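Long-range contacts in microtubule-associated protein 1A/1B, light chain 3 (Trypanosoma brucei brucei, PDB 3W1Y), which probably acts in autophagy as a ubiquitin-like protein of the ATG8 family, attached to membranes through phosphatidylethanolamine: residues C67-L71 / A84-L89; P73-M79 / P106-L112; G94-F100 / S129-T135. All coordinates share one frame; numbering follows the deposited sequence.

Interaction 1 (C67-L71 / A84-L89); sequences CNKFL and ALRQRL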
ATOM      1  N   CYS A  67      16.545   9.084   0.548  1.00 33.28           N
ATOM      2  CA  CYS A  67      16.957   7.846  -0.093  1.00 33.64           C
ATOM      3  C   CYS A  67      17.087   6.758   0.957  1.00 33.56           C
ATOM      4  O   CYS A  67      17.883   6.888   1.886  1.00 34.47           O
ATOM      5  CB  CYS A  67      18.289   8.040  -0.818  1.00 33.76           C
ATOM      6  SG  CYS A  67      19.024   6.545  -1.465  1.00 34.89           S
ATOM      7  N   ASN A  68      16.296   5.699   0.792  1.00 32.70           N
ATOM      8  CA  ASN A  68      16.278   4.563   1.693  1.00 32.10           C
ATOM      9  C   ASN A  68      16.684   3.282   0.946  1.00 31.50           C
ATOM     10  O   ASN A  68      16.213   3.017  -0.162  1.00 31.31           O
ATOM     11  CB  ASN A  68      14.883   4.405   2.294  1.00 32.93           C
ATOM     12  CG  ASN A  68      14.512   5.553   3.214  1.00 34.49           C
ATOM     13  OD1 ASN A  68      14.974   5.618   4.349  1.00 38.97           O
ATOM     14  ND2 ASN A  68      13.665   6.450   2.738  1.00 33.51           N
ATOM     15  N   LYS A  69      17.585   2.523   1.559  1.00 30.61           N
ATOM     16  CA  LYS A  69      18.029   1.244   1.060  1.00 30.34           C
ATOM     17  C   LYS A  69      17.452   0.143   1.917  1.00 29.74           C
ATOM     18  O   LYS A  69      17.277   0.304   3.123  1.00 29.45           O
ATOM     19  CB  LYS A  69      19.535   1.125   1.165  1.00 31.34           C
ATOM     20  CG  LYS A  69      20.315   2.089   0.308  1.00 32.76           C
ATOM     21  CD  LYS A  69      21.730   2.069   0.828  1.00 36.69           C
ATOM     22  CE  LYS A  69      22.643   2.746  -0.116  1.00 40.20           C
ATOM     23  NZ  LYS A  69      23.965   2.942   0.527  1.00 42.43           N
ATOM     24  N   PHE A  70      17.166  -0.989   1.293  1.00 29.14           N
ATOM     25  CA  PHE A  70      16.643  -2.151   2.002  1.00 28.46           C
ATOM     26  C   PHE A  70      17.403  -3.348   1.484  1.00 28.04           C
ATOM     27  O   PHE A  70      17.919  -3.313   0.397  1.00 27.27           O
ATOM     28  CB  PHE A  70      15.126  -2.321   1.731  1.00 27.95           C
ATOM     29  CG  PHE A  70      14.281  -1.203   2.271  1.00 27.87           C
ATOM     30  CD1 PHE A  70      14.151  -0.006   1.579  1.00 27.01           C
ATOM     31  CD2 PHE A  70      13.635  -1.327   3.497  1.00 28.27           C
ATOM     32  CE1 PHE A  70      13.382   1.055   2.101  1.00 26.09           C
ATOM     33  CE2 PHE A  70      12.867  -0.273   4.010  1.00 26.13           C
ATOM     34  CZ  PHE A  70      12.743   0.914   3.296  1.00 25.65           C
ATOM     35  N   LEU A  71      17.451  -4.407   2.284  1.00 28.71           N
ATOM     36  CA  LEU A  71      17.965  -5.693   1.868  1.00 28.61           C
ATOM     37  C   LEU A  71      16.933  -6.739   2.289  1.00 28.37           C
ATOM     38  O   LEU A  71      16.853  -7.123   3.452  1.00 29.14           O
ATOM     39  CB  LEU A  71      19.330  -5.926   2.515  1.00 29.28           C
ATOM     40  CG  LEU A  71      20.125  -7.150   2.078  1.00 30.76           C
ATOM     41  CD1 LEU A  71      20.359  -7.161   0.559  1.00 28.92           C
ATOM     42  CD2 LEU A  71      21.477  -7.234   2.857  1.00 29.88           C
ATOM     43  N   ALA A  84       7.596  -2.395   5.125  1.00 31.53           N
ATOM     44  CA  ALA A  84       8.917  -1.981   5.621  1.00 30.62           C
ATOM     45  C   ALA A  84       9.224  -0.474   5.349  1.00 29.95           C
ATOM     46  O   ALA A  84       9.784   0.221   6.205  1.00 29.51           O
ATOM     47  CB  ALA A  84      10.010  -2.878   5.062  1.00 29.48           C
ATOM     48  N   LEU A  85       8.818   0.013   4.176  1.00 29.79           N
ATOM     49  CA  LEU A  85       9.043   1.405   3.762  1.00 30.66           C
ATOM     50  C   LEU A  85       8.181   2.363   4.590  1.00 32.37           C
ATOM     51  O   LEU A  85       8.641   3.415   5.002  1.00 31.67           O
ATOM     52  CB  LEU A  85       8.816   1.593   2.249  1.00 29.61           C
ATOM     53  CG  LEU A  85       9.034   2.959   1.549  1.00 29.23           C
ATOM     54  CD1 LEU A  85      10.467   3.566   1.710  1.00 26.17           C
ATOM     55  CD2 LEU A  85       8.717   2.785   0.070  1.00 29.98           C
ATOM     56  N   ARG A  86       6.944   1.953   4.852  1.00 34.92           N
ATOM     57  CA  ARG A  86       6.039   2.668   5.745  1.00 37.62           C
ATOM     58  C   ARG A  86       6.618   2.882   7.169  1.00 38.91           C
ATOM     59  O   ARG A  86       6.589   3.996   7.706  1.00 37.83           O
ATOM     60  CB  ARG A  86       4.740   1.892   5.822  1.00 38.35           C
ATOM     61  CG  ARG A  86       3.565   2.752   5.944  1.00 42.89           C
ATOM     62  CD  ARG A  86       2.350   1.976   6.404  1.00 48.06           C
ATOM     63  NE  ARG A  86       1.163   2.812   6.278  1.00 52.34           N
ATOM     64  CZ  ARG A  86       0.820   3.755   7.150  1.00 55.08           C
ATOM     65  NH1 ARG A  86       1.580   3.976   8.217  1.00 57.15           N
ATOM     66  NH2 ARG A  86      -0.284   4.472   6.962  1.00 55.23           N
ATOM     67  N   GLN A  87       7.132   1.798   7.754  1.00 40.31           N
ATOM     68  CA  GLN A  87       7.830   1.821   9.030  1.00 42.90           C
ATOM     69  C   GLN A  87       9.051   2.730   9.004  1.00 42.11           C
ATOM     70  O   GLN A  87       9.297   3.456   9.949  1.00 42.92           O
ATOM     71  CB  GLN A  87       8.315   0.415   9.408  1.00 43.03           C
ATOM     72  CG  GLN A  87       7.247  -0.684   9.601  1.00 46.44           C
ATOM     73  CD  GLN A  87       7.876  -2.096   9.759  1.00 48.30           C
ATOM     74  OE1 GLN A  87       9.011  -2.232  10.256  1.00 52.55           O
ATOM     75  NE2 GLN A  87       7.148  -3.145   9.308  1.00 53.09           N
ATOM     76  N   ARG A  88       9.840   2.650   7.936  1.00 41.97           N
ATOM     77  CA  ARG A  88      11.073   3.412   7.817  1.00 41.79           C
ATOM     78  C   ARG A  88      10.809   4.910   7.630  1.00 42.16           C
ATOM     79  O   ARG A  88      11.582   5.744   8.098  1.00 42.92           O
ATOM     80  CB  ARG A  88      11.903   2.875   6.642  1.00 41.57           C
ATOM     81  CG  ARG A  88      13.190   3.629   6.431  1.00 42.36           C
ATOM     82  CD  ARG A  88      14.346   2.956   7.179  1.00 45.00           C
ATOM     83  NE  ARG A  88      15.326   2.451   6.215  1.00 48.48           N
ATOM     84  CZ  ARG A  88      15.614   1.173   6.019  1.00 47.86           C
ATOM     85  NH1 ARG A  88      15.040   0.221   6.742  1.00 49.79           N
ATOM     86  NH2 ARG A  88      16.508   0.856   5.105  1.00 48.15           N
ATOM     87  N   LEU A  89       9.731   5.247   6.933  1.00 41.97           N
ATOM     88  CA  LEU A  89       9.344   6.643   6.714  1.00 42.79           C
ATOM     89  C   LEU A  89       8.524   7.190   7.892  1.00 44.32           C
ATOM     90  O   LEU A  89       8.150   8.370   7.907  1.00 44.27           O
ATOM     91  CB  LEU A  89       8.525   6.779   5.419  1.00 41.59           C
ATOM     92  CG  LEU A  89       9.199   6.505   4.071  1.00 40.12           C
ATOM     93  CD1 LEU A  89       8.194   6.573   2.945  1.00 36.52           C
ATOM     94  CD2 LEU A  89      10.324   7.487   3.839  1.00 37.17           C
TER
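R88 lays its guanidinium flat over one face of the F70 ring, a stacked cation-pi contact that joins the end of helix 78-88 to strand 68-73. This is the helix-on-sheet core of the ubiquitin-like beta-grasp fold, seen at the edge strand of the sheet. The R88 guanidinium and F70 ring planes are 21° apart and their centres 4.1 Å apart. R88 gets there by leaving the helix with CG anti to the backbone N (chi1 179°) and then bending at chi2 and chi3, which turns the guanidinium back over the ring. The rest of the ring meets the helix itself: CE2 of F70 lies 4.0 Å from CB of A84, and its CZ lies 3.8 Å from CD1 of L85, the two side chains crossing at about a right angle. The carbonyl O of A84 sits at the edge of the ring, near its plane. N68 runs past R88 in the opposite direction, its OD1 3.4 Å from CG of R88.

Further out, F81 meets the F70 ring edge-to-face, while L85 and L89 reach Y130 in strand 126-133 and continue the apolar layer between helix and sheet. K69, between N68 and F70, turns its CB away from the helix, and its NZ makes a salt bridge to E22 of helix 16-29, so the strand is engaged on both faces. Backbone hydrogen bonds pair N68 with C38 and F70 with I36, holding the strand against strand 33-40. In ATG8 relatives the corresponding edge strand receives LIR peptides. At the N-terminal end of the strand, ND2 of N68 lies 3.7 Å from the methyl CD2 of L89.

Interaction 2 (P73-M79 / P106-L112); sequences PETATVM and PPNSACL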
ATOM      1  N   PRO A  73      14.339 -10.342   1.795  1.00 28.02           N
ATOM      2  CA  PRO A  73      14.334 -11.704   1.213  1.00 28.51           C
ATOM      3  C   PRO A  73      13.744 -11.761  -0.214  1.00 28.74           C
ATOM      4  O   PRO A  73      12.780 -11.025  -0.528  1.00 28.23           O
ATOM      5  CB  PRO A  73      13.484 -12.527   2.217  1.00 29.34           C
ATOM      6  CG  PRO A  73      13.532 -11.760   3.535  1.00 29.57           C
ATOM      7  CD  PRO A  73      13.596 -10.274   3.080  1.00 28.35           C
ATOM      8  N   GLU A  74      14.314 -12.611  -1.070  1.00 29.20           N
ATOM      9  CA  GLU A  74      13.809 -12.790  -2.434  1.00 30.11           C
ATOM     10  C   GLU A  74      12.361 -13.299  -2.438  1.00 31.16           C
ATOM     11  O   GLU A  74      11.608 -13.047  -3.390  1.00 31.37           O
ATOM     12  CB  GLU A  74      14.714 -13.734  -3.246  1.00 30.70           C
ATOM     13  CG  GLU A  74      14.959 -15.132  -2.613  1.00 31.43           C
ATOM     14  CD  GLU A  74      15.915 -16.026  -3.425  1.00 34.02           C
ATOM     15  OE1 GLU A  74      16.582 -15.544  -4.386  1.00 36.74           O
ATOM     16  OE2 GLU A  74      16.025 -17.228  -3.082  1.00 40.40           O
ATOM     17  N   THR A  75      11.989 -13.997  -1.361  1.00 31.76           N
ATOM     18  CA  THR A  75      10.624 -14.502  -1.161  1.00 33.45           C
ATOM     19  C   THR A  75       9.620 -13.485  -0.529  1.00 32.93           C
ATOM     20  O   THR A  75       8.401 -13.726  -0.558  1.00 34.16           O
ATOM     21  CB  THR A  75      10.626 -15.804  -0.325  1.00 34.17           C
ATOM     22  OG1 THR A  75      11.348 -15.570   0.888  1.00 36.84           O
ATOM     23  CG2 THR A  75      11.302 -16.954  -1.091  1.00 34.18           C
ATOM     24  N   ALA A  76      10.118 -12.381   0.040  1.00 30.75           N
ATOM     25  CA  ALA A  76       9.250 -11.286   0.482  1.00 29.81           C
ATOM     26  C   ALA A  76       8.373 -10.788  -0.666  1.00 28.48           C
ATOM     27  O   ALA A  76       8.790 -10.773  -1.804  1.00 27.01           O
ATOM     28  CB  ALA A  76      10.093 -10.112   1.051  1.00 29.47           C
ATOM     29  N   THR A  77       7.152 -10.383  -0.365  1.00 29.03           N
ATOM     30  CA  THR A  77       6.282  -9.777  -1.386  1.00 28.74           C
ATOM     31  C   THR A  77       6.456  -8.260  -1.484  1.00 28.21           C
ATOM     32  O   THR A  77       7.041  -7.640  -0.593  1.00 26.92           O
ATOM     33  CB  THR A  77       4.841 -10.038  -1.083  1.00 29.04           C
ATOM     34  OG1 THR A  77       4.569  -9.532   0.217  1.00 28.75           O
ATOM     35  CG2 THR A  77       4.559 -11.539  -1.115  1.00 32.38           C
ATOM     36  N   VAL A  78       5.921  -7.676  -2.568  1.00 28.92           N
ATOM     37  CA  VAL A  78       5.822  -6.230  -2.717  1.00 28.64           C
ATOM     38  C   VAL A  78       5.153  -5.587  -1.499  1.00 29.84           C
ATOM     39  O   VAL A  78       5.618  -4.573  -0.999  1.00 29.88           O
ATOM     40  CB  VAL A  78       5.115  -5.834  -4.038  1.00 29.09           C
ATOM     41  CG1 VAL A  78       4.733  -4.383  -4.044  1.00 27.17           C
ATOM     42  CG2 VAL A  78       6.012  -6.102  -5.226  1.00 28.36           C
ATOM     43  N   MET A  79       4.072  -6.187  -1.009  1.00 31.09           N
ATOM     44  CA  MET A  79       3.387  -5.658   0.161  1.00 31.94           C
ATOM     45  C   MET A  79       4.306  -5.562   1.391  1.00 31.38           C
ATOM     46  O   MET A  79       4.271  -4.572   2.130  1.00 30.60           O
ATOM     47  CB  MET A  79       2.113  -6.500   0.453  1.00 33.37           C
ATOM     48  CG  MET A  79       1.325  -6.046   1.690  1.00 36.40           C
ATOM     49  SD  MET A  79       0.644  -4.367   1.449  1.00 45.79           S
ATOM     50  CE  MET A  79      -0.843  -4.815   0.559  1.00 44.97           C
ATOM     51  N   PRO A 106       3.937  -2.400  -9.256  1.00 36.26           N
ATOM     52  CA  PRO A 106       3.921  -3.860  -9.199  1.00 35.66           C
ATOM     53  C   PRO A 106       2.731  -4.416  -8.383  1.00 35.65           C
ATOM     54  O   PRO A 106       2.217  -3.733  -7.492  1.00 34.56           O
ATOM     55  CB  PRO A 106       5.251  -4.194  -8.526  1.00 34.87           C
ATOM     56  CG  PRO A 106       5.539  -2.978  -7.657  1.00 35.28           C
ATOM     57  CD  PRO A 106       4.995  -1.810  -8.410  1.00 34.96           C
ATOM     58  N   PRO A 107       2.272  -5.642  -8.719  1.00 36.07           N
ATOM     59  CA  PRO A 107       1.229  -6.281  -7.906  1.00 36.00           C
ATOM     60  C   PRO A 107       1.762  -6.529  -6.484  1.00 34.72           C
ATOM     61  O   PRO A 107       2.938  -6.888  -6.320  1.00 33.26           O
ATOM     62  CB  PRO A 107       0.973  -7.630  -8.620  1.00 36.43           C
ATOM     63  CG  PRO A 107       1.638  -7.530  -9.963  1.00 37.06           C
ATOM     64  CD  PRO A 107       2.704  -6.479  -9.860  1.00 36.53           C
ATOM     65  N   ASN A 108       0.895  -6.331  -5.492  1.00 34.51           N
ATOM     66  CA  ASN A 108       1.217  -6.531  -4.071  1.00 35.44           C
ATOM     67  C   ASN A 108       1.727  -7.902  -3.648  1.00 35.59           C
ATOM     68  O   ASN A 108       2.507  -8.001  -2.685  1.00 35.34           O
ATOM     69  CB  ASN A 108       0.018  -6.172  -3.204  1.00 35.95           C
ATOM     70  CG  ASN A 108      -0.160  -4.698  -3.103  1.00 37.34           C
ATOM     71  OD1 ASN A 108       0.768  -3.950  -3.412  1.00 37.99           O
ATOM     72  ND2 ASN A 108      -1.340  -4.256  -2.694  1.00 36.77           N
ATOM     73  N   SER A 109       1.287  -8.937  -4.372  1.00 36.22           N
ATOM     74  CA  SER A 109       1.655 -10.323  -4.085  1.00 36.23           C
ATOM     75  C   SER A 109       2.852 -10.783  -4.875  1.00 35.44           C
ATOM     76  O   SER A 109       3.259 -11.914  -4.740  1.00 36.63           O
ATOM     77  CB  SER A 109       0.480 -11.258  -4.369  1.00 37.90           C
ATOM     78  OG  SER A 109       0.080 -11.187  -5.740  1.00 39.71           O
ATOM     79  N   ALA A 110       3.412  -9.929  -5.721  1.00 34.61           N
ATOM     80  CA  ALA A 110       4.633 -10.290  -6.445  1.00 34.22           C
ATOM     81  C   ALA A 110       5.813 -10.443  -5.471  1.00 33.80           C
ATOM     82  O   ALA A 110       5.885  -9.737  -4.469  1.00 33.62           O
ATOM     83  CB  ALA A 110       4.940  -9.253  -7.527  1.00 33.57           C
ATOM     84  N   CYS A 111       6.711 -11.384  -5.753  1.00 33.90           N
ATOM     85  CA  CYS A 111       7.941 -11.539  -4.996  1.00 34.65           C
ATOM     86  C   CYS A 111       9.028 -10.608  -5.504  1.00 32.67           C
ATOM     87  O   CYS A 111       9.241 -10.493  -6.708  1.00 32.29           O
ATOM     88  CB  CYS A 111       8.439 -12.978  -5.127  1.00 35.59           C
ATOM     89  SG  CYS A 111       7.371 -14.065  -4.219  1.00 44.88           S
ATOM     90  N   LEU A 112       9.745 -10.001  -4.569  1.00 31.73           N
ATOM     91  CA  LEU A 112      10.918  -9.158  -4.860  1.00 30.87           C
ATOM     92  C   LEU A 112      11.942  -9.859  -5.749  1.00 30.42           C
ATOM     93  O   LEU A 112      12.490  -9.240  -6.660  1.00 30.37           O
ATOM     94  CB  LEU A 112      11.592  -8.700  -3.558  1.00 30.24           C
ATOM     95  CG  LEU A 112      10.665  -7.958  -2.601  1.00 33.31           C
ATOM     96  CD1 LEU A 112      11.367  -7.403  -1.347  1.00 32.97           C
ATOM     97  CD2 LEU A 112       9.932  -6.845  -3.353  1.00 33.50           C
TER
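T77 and C111 form a single backbone beta bridge, their CA atoms 4.3 Å apart, where the turns leading into helices 78-88 and 112-119 of the ubiquitin-like fold run beside each other. Each is the N-cap residue of its helix. Type I turns, P73 to A76 and P107 to A110, deliver the chain to this meeting point.

Three backbone hydrogen bonds cross the contact, and all use N-H groups in the first turn of a helix, where no helical acceptor is available. N of L112 gives to O of A76 (3.0 Å), N of V78 to O of A110 (2.8 Å), and N of M79 to O of N108 (2.9 Å). Each segment thus supplies carbonyl acceptors to N-H groups at the start of the other's helix. CA-H...O contacts reinforce two of the same carbonyls: CA of C111 touches O of A76, and CA of T77 touches O of A110.

At the start of helix 78-88, T77 has OG1 between its backbone N and carbonyl carbon (chi1 57°), from where it caps a backbone N just past the segment. The N of T77 in turn bonds to OE2 of E80, consistent with a capping box.

The apolar contacts centre on V78. Its CG2 meets CB of P106 at 3.9 Å and CB of A110 at 4.0 Å, with I115 of helix 112-119 against all three residues. CD1 of L112 packs on CB of A76 (3.8 Å), and L112 also reaches I34 and I36 in the sheet.

A second subunit packs against this region, its M79 against M79 here. The M79 chain, bent at chi2 and chi3, carries its terminal methyl CE to 3.3 Å from ND2 of N108.

Interaction 3 (G94-F100 / S129-T135); sequences GQAVFVF and SYGVENT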
ATOM      1  N   GLY A  94      -3.028   9.051   8.273  1.00 59.75           N
ATOM      2  CA  GLY A  94      -3.607   9.568   7.035  1.00 58.46           C
ATOM      3  C   GLY A  94      -2.708   9.465   5.811  1.00 56.63           C
ATOM      4  O   GLY A  94      -2.945  10.155   4.811  1.00 56.27           O
ATOM      5  N   GLN A  95      -1.691   8.599   5.885  1.00 54.55           N
ATOM      6  CA  GLN A  95      -0.640   8.528   4.863  1.00 52.75           C
ATOM      7  C   GLN A  95      -0.438   7.143   4.243  1.00 51.02           C
ATOM      8  O   GLN A  95      -0.277   6.147   4.935  1.00 50.70           O
ATOM      9  CB  GLN A  95       0.685   9.026   5.428  1.00 52.46           C
ATOM     10  CG  GLN A  95       0.615  10.395   6.074  1.00 54.59           C
ATOM     11  CD  GLN A  95       1.974  10.895   6.513  1.00 56.64           C
ATOM     12  OE1 GLN A  95       2.501  10.488   7.554  1.00 57.85           O
ATOM     13  NE2 GLN A  95       2.546  11.794   5.725  1.00 56.73           N
ATOM     14  N   ALA A  96      -0.445   7.101   2.920  1.00 49.51           N
ATOM     15  CA  ALA A  96      -0.159   5.879   2.181  1.00 47.82           C
ATOM     16  C   ALA A  96       1.128   6.062   1.397  1.00 46.04           C
ATOM     17  O   ALA A  96       1.445   7.172   0.967  1.00 45.71           O
ATOM     18  CB  ALA A  96      -1.300   5.561   1.234  1.00 48.38           C
ATOM     19  N   VAL A  97       1.868   4.973   1.217  1.00 44.25           N
ATOM     20  CA  VAL A  97       3.013   4.967   0.312  1.00 42.39           C
ATOM     21  C   VAL A  97       2.710   4.027  -0.846  1.00 41.49           C
ATOM     22  O   VAL A  97       2.193   2.946  -0.629  1.00 41.55           O
ATOM     23  CB  VAL A  97       4.346   4.587   1.050  1.00 41.97           C
ATOM     24  CG1 VAL A  97       4.263   3.197   1.674  1.00 41.59           C
ATOM     25  CG2 VAL A  97       5.562   4.706   0.114  1.00 39.98           C
ATOM     26  N   PHE A  98       2.989   4.459  -2.075  1.00 40.40           N
ATOM     27  CA  PHE A  98       2.923   3.578  -3.244  1.00 39.48           C
ATOM     28  C   PHE A  98       4.301   3.546  -3.918  1.00 38.33           C
ATOM     29  O   PHE A  98       5.048   4.528  -3.853  1.00 37.84           O
ATOM     30  CB  PHE A  98       1.808   4.013  -4.222  1.00 40.83           C
ATOM     31  CG  PHE A  98       1.705   5.510  -4.401  1.00 42.09           C
ATOM     32  CD1 PHE A  98       2.383   6.151  -5.442  1.00 42.68           C
ATOM     33  CD2 PHE A  98       0.938   6.281  -3.522  1.00 43.88           C
ATOM     34  CE1 PHE A  98       2.318   7.549  -5.613  1.00 42.32           C
ATOM     35  CE2 PHE A  98       0.850   7.682  -3.681  1.00 44.02           C
ATOM     36  CZ  PHE A  98       1.557   8.318  -4.731  1.00 44.53           C
ATOM     37  N   VAL A  99       4.643   2.410  -4.526  1.00 37.18           N
ATOM     38  CA  VAL A  99       5.947   2.208  -5.170  1.00 36.28           C
ATOM     39  C   VAL A  99       5.871   1.844  -6.667  1.00 36.83           C
ATOM     40  O   VAL A  99       4.927   1.193  -7.111  1.00 36.61           O
ATOM     41  CB  VAL A  99       6.825   1.152  -4.427  1.00 35.64           C
ATOM     42  CG1 VAL A  99       7.161   1.620  -3.003  1.00 35.79           C
ATOM     43  CG2 VAL A  99       6.160  -0.211  -4.400  1.00 34.64           C
ATOM     44  N   PHE A 100       6.902   2.255  -7.410  1.00 36.77           N
ATOM     45  CA  PHE A 100       6.994   2.071  -8.849  1.00 37.51           C
ATOM     46  C   PHE A 100       8.305   1.428  -9.240  1.00 37.45           C
ATOM     47  O   PHE A 100       9.345   1.717  -8.662  1.00 37.07           O
ATOM     48  CB  PHE A 100       6.868   3.416  -9.581  1.00 37.68           C
ATOM     49  CG  PHE A 100       5.643   4.181  -9.217  1.00 39.22           C
ATOM     50  CD1 PHE A 100       5.651   5.052  -8.131  1.00 40.88           C
ATOM     51  CD2 PHE A 100       4.451   4.005  -9.934  1.00 40.93           C
ATOM     52  CE1 PHE A 100       4.492   5.763  -7.778  1.00 41.94           C
ATOM     53  CE2 PHE A 100       3.294   4.706  -9.591  1.00 39.31           C
ATOM     54  CZ  PHE A 100       3.310   5.575  -8.518  1.00 40.18           C
ATOM     55  N   SER A 129      10.947   3.969  -7.078  1.00 28.54           N
ATOM     56  CA  SER A 129      10.412   5.273  -6.759  1.00 29.26           C
ATOM     57  C   SER A 129       9.233   5.080  -5.837  1.00 29.46           C
ATOM     58  O   SER A 129       8.405   4.191  -6.038  1.00 28.89           O
ATOM     59  CB  SER A 129       9.927   5.994  -8.008  1.00 30.02           C
ATOM     60  OG  SER A 129      10.954   6.057  -8.965  1.00 31.85           O
ATOM     61  N   TYR A 130       9.152   5.938  -4.834  1.00 29.62           N
ATOM     62  CA  TYR A 130       8.018   5.925  -3.956  1.00 31.24           C
ATOM     63  C   TYR A 130       7.360   7.304  -3.876  1.00 32.51           C
ATOM     64  O   TYR A 130       8.034   8.351  -3.900  1.00 32.81           O
ATOM     65  CB  TYR A 130       8.419   5.389  -2.570  1.00 29.91           C
ATOM     66  CG  TYR A 130       9.250   6.329  -1.722  1.00 30.18           C
ATOM     67  CD1 TYR A 130       8.654   7.243  -0.832  1.00 31.20           C
ATOM     68  CD2 TYR A 130      10.637   6.286  -1.780  1.00 28.73           C
ATOM     69  CE1 TYR A 130       9.441   8.104  -0.046  1.00 30.17           C
ATOM     70  CE2 TYR A 130      11.407   7.099  -1.006  1.00 28.68           C
ATOM     71  CZ  TYR A 130      10.825   8.010  -0.139  1.00 30.43           C
ATOM     72  OH  TYR A 130      11.664   8.803   0.623  1.00 29.84           O
ATOM     73  N   GLY A 131       6.041   7.295  -3.790  1.00 34.13           N
ATOM     74  CA  GLY A 131       5.296   8.503  -3.458  1.00 36.50           C
ATOM     75  C   GLY A 131       4.490   8.269  -2.194  1.00 38.07           C
ATOM     76  O   GLY A 131       3.978   7.178  -1.969  1.00 38.33           O
ATOM     77  N   VAL A 132       4.392   9.289  -1.359  1.00 39.66           N
ATOM     78  CA  VAL A 132       3.543   9.245  -0.181  1.00 41.27           C
ATOM     79  C   VAL A 132       2.288  10.063  -0.476  1.00 43.70           C
ATOM     80  O   VAL A 132       2.375  11.188  -0.967  1.00 43.73           O
ATOM     81  CB  VAL A 132       4.281   9.817   1.041  1.00 40.82           C
ATOM     82  CG1 VAL A 132       3.337  10.023   2.228  1.00 40.53           C
ATOM     83  CG2 VAL A 132       5.466   8.925   1.422  1.00 39.47           C
ATOM     84  N   GLU A 133       1.119   9.500  -0.200  1.00 46.51           N
ATOM     85  CA  GLU A 133      -0.107  10.284  -0.343  1.00 50.17           C
ATOM     86  C   GLU A 133      -0.877  10.469   0.963  1.00 51.63           C
ATOM     87  O   GLU A 133      -1.026   9.544   1.742  1.00 51.48           O
ATOM     88  CB  GLU A 133      -1.012   9.740  -1.444  1.00 50.98           C
ATOM     89  CG  GLU A 133      -1.906  10.830  -2.045  1.00 54.45           C
ATOM     90  CD  GLU A 133      -1.084  11.997  -2.580  1.00 58.02           C
ATOM     91  OE1 GLU A 133      -0.109  11.751  -3.348  1.00 57.78           O
ATOM     92  OE2 GLU A 133      -1.407  13.150  -2.211  1.00 59.13           O
ATOM     93  N   ASN A 134      -1.340  11.692   1.196  1.00 54.36           N
ATOM     94  CA  ASN A 134      -1.976  12.041   2.464  1.00 56.74           C
ATOM     95  C   ASN A 134      -3.515  11.982   2.341  1.00 58.32           C
ATOM     96  O   ASN A 134      -4.203  12.985   2.511  1.00 58.66           O
ATOM     97  CB  ASN A 134      -1.455  13.386   3.009  1.00 57.06           C
ATOM     98  CG  ASN A 134       0.046  13.349   3.368  1.00 59.15           C
ATOM     99  OD1 ASN A 134       0.415  13.300   4.549  1.00 61.73           O
ATOM    100  ND2 ASN A 134       0.914  13.380   2.348  1.00 59.74           N
ATOM    101  N   THR A 135      -4.011  10.770   2.040  1.00 59.26           N
ATOM    102  CA  THR A 135      -5.443  10.440   1.880  1.00 60.81           C
ATOM    103  C   THR A 135      -6.401  11.519   2.386  1.00 62.21           C
ATOM    104  O   THR A 135      -7.049  11.354   3.416  1.00 63.32           O
ATOM    105  CB  THR A 135      -5.806   9.095   2.573  1.00 60.85           C
ATOM    106  OG1 THR A 135      -4.748   8.139   2.390  1.00 59.38           O
ATOM    107  CG2 THR A 135      -7.114   8.543   2.003  1.00 61.87           C
TER
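A chi1 of 41° sets CG of F98 between its backbone N and carbonyl carbon and swings the ring across the strand pair onto G131. The carbonyl O of G131 sits 3.4 Å above the ring plane, over its centre, and CA of G131 makes a CH-pi contact. The backbone of E133 puts CB at the edge of the same ring, 3.6 Å from CE2 of F98; with CG anti to the backbone N (chi1 -153°) and a bend at chi2, the carboxylate runs alongside the ring, nearly coplanar.

Strands 96-100 and 126-133 pair antiparallel at the edge of the beta-grasp sheet. Six backbone hydrogen bonds link A96 with E133, F98 with G131, and F100 with S129. V97 and V99 face the other way with Y130 and V132, towards helix 78-88. Beyond the strands, NE2 of Q95 gives a bent bond to OD1 of N134 (2.9 Å), tilted from both amide planes, while OE1 of Q95 takes N of E92.

The F98-G131 pair resembles a cross-strand aromatic rescue of glycine. OE1 of E133 salt-bridges a basic side chain of another protein's chain; the face of F98, F100 and E133 thus offers that partner apolar rings beside a carboxylate.

Of the segments in contact, 67-71 comes first along the chain, and interaction 1 closes the short loop that returns on helix 78-88. Interaction 2 starts inside that loop, at 73-79, and reaches forward to 106-112, so the two cross. Interaction 3 opens after interaction 1 has closed, starting at strand 96-100 within the span of interaction 2 and ending beyond it on strand 126-133; it therefore crosses interaction 2 and follows interaction 1 in series. Interactions 1 and 3 touch directly, L85 packing on V97 and V99. Between 2 and 3, P106 packs against V99. Together they tie helix 78-88 to both outer strands and to the start of helix 112-119.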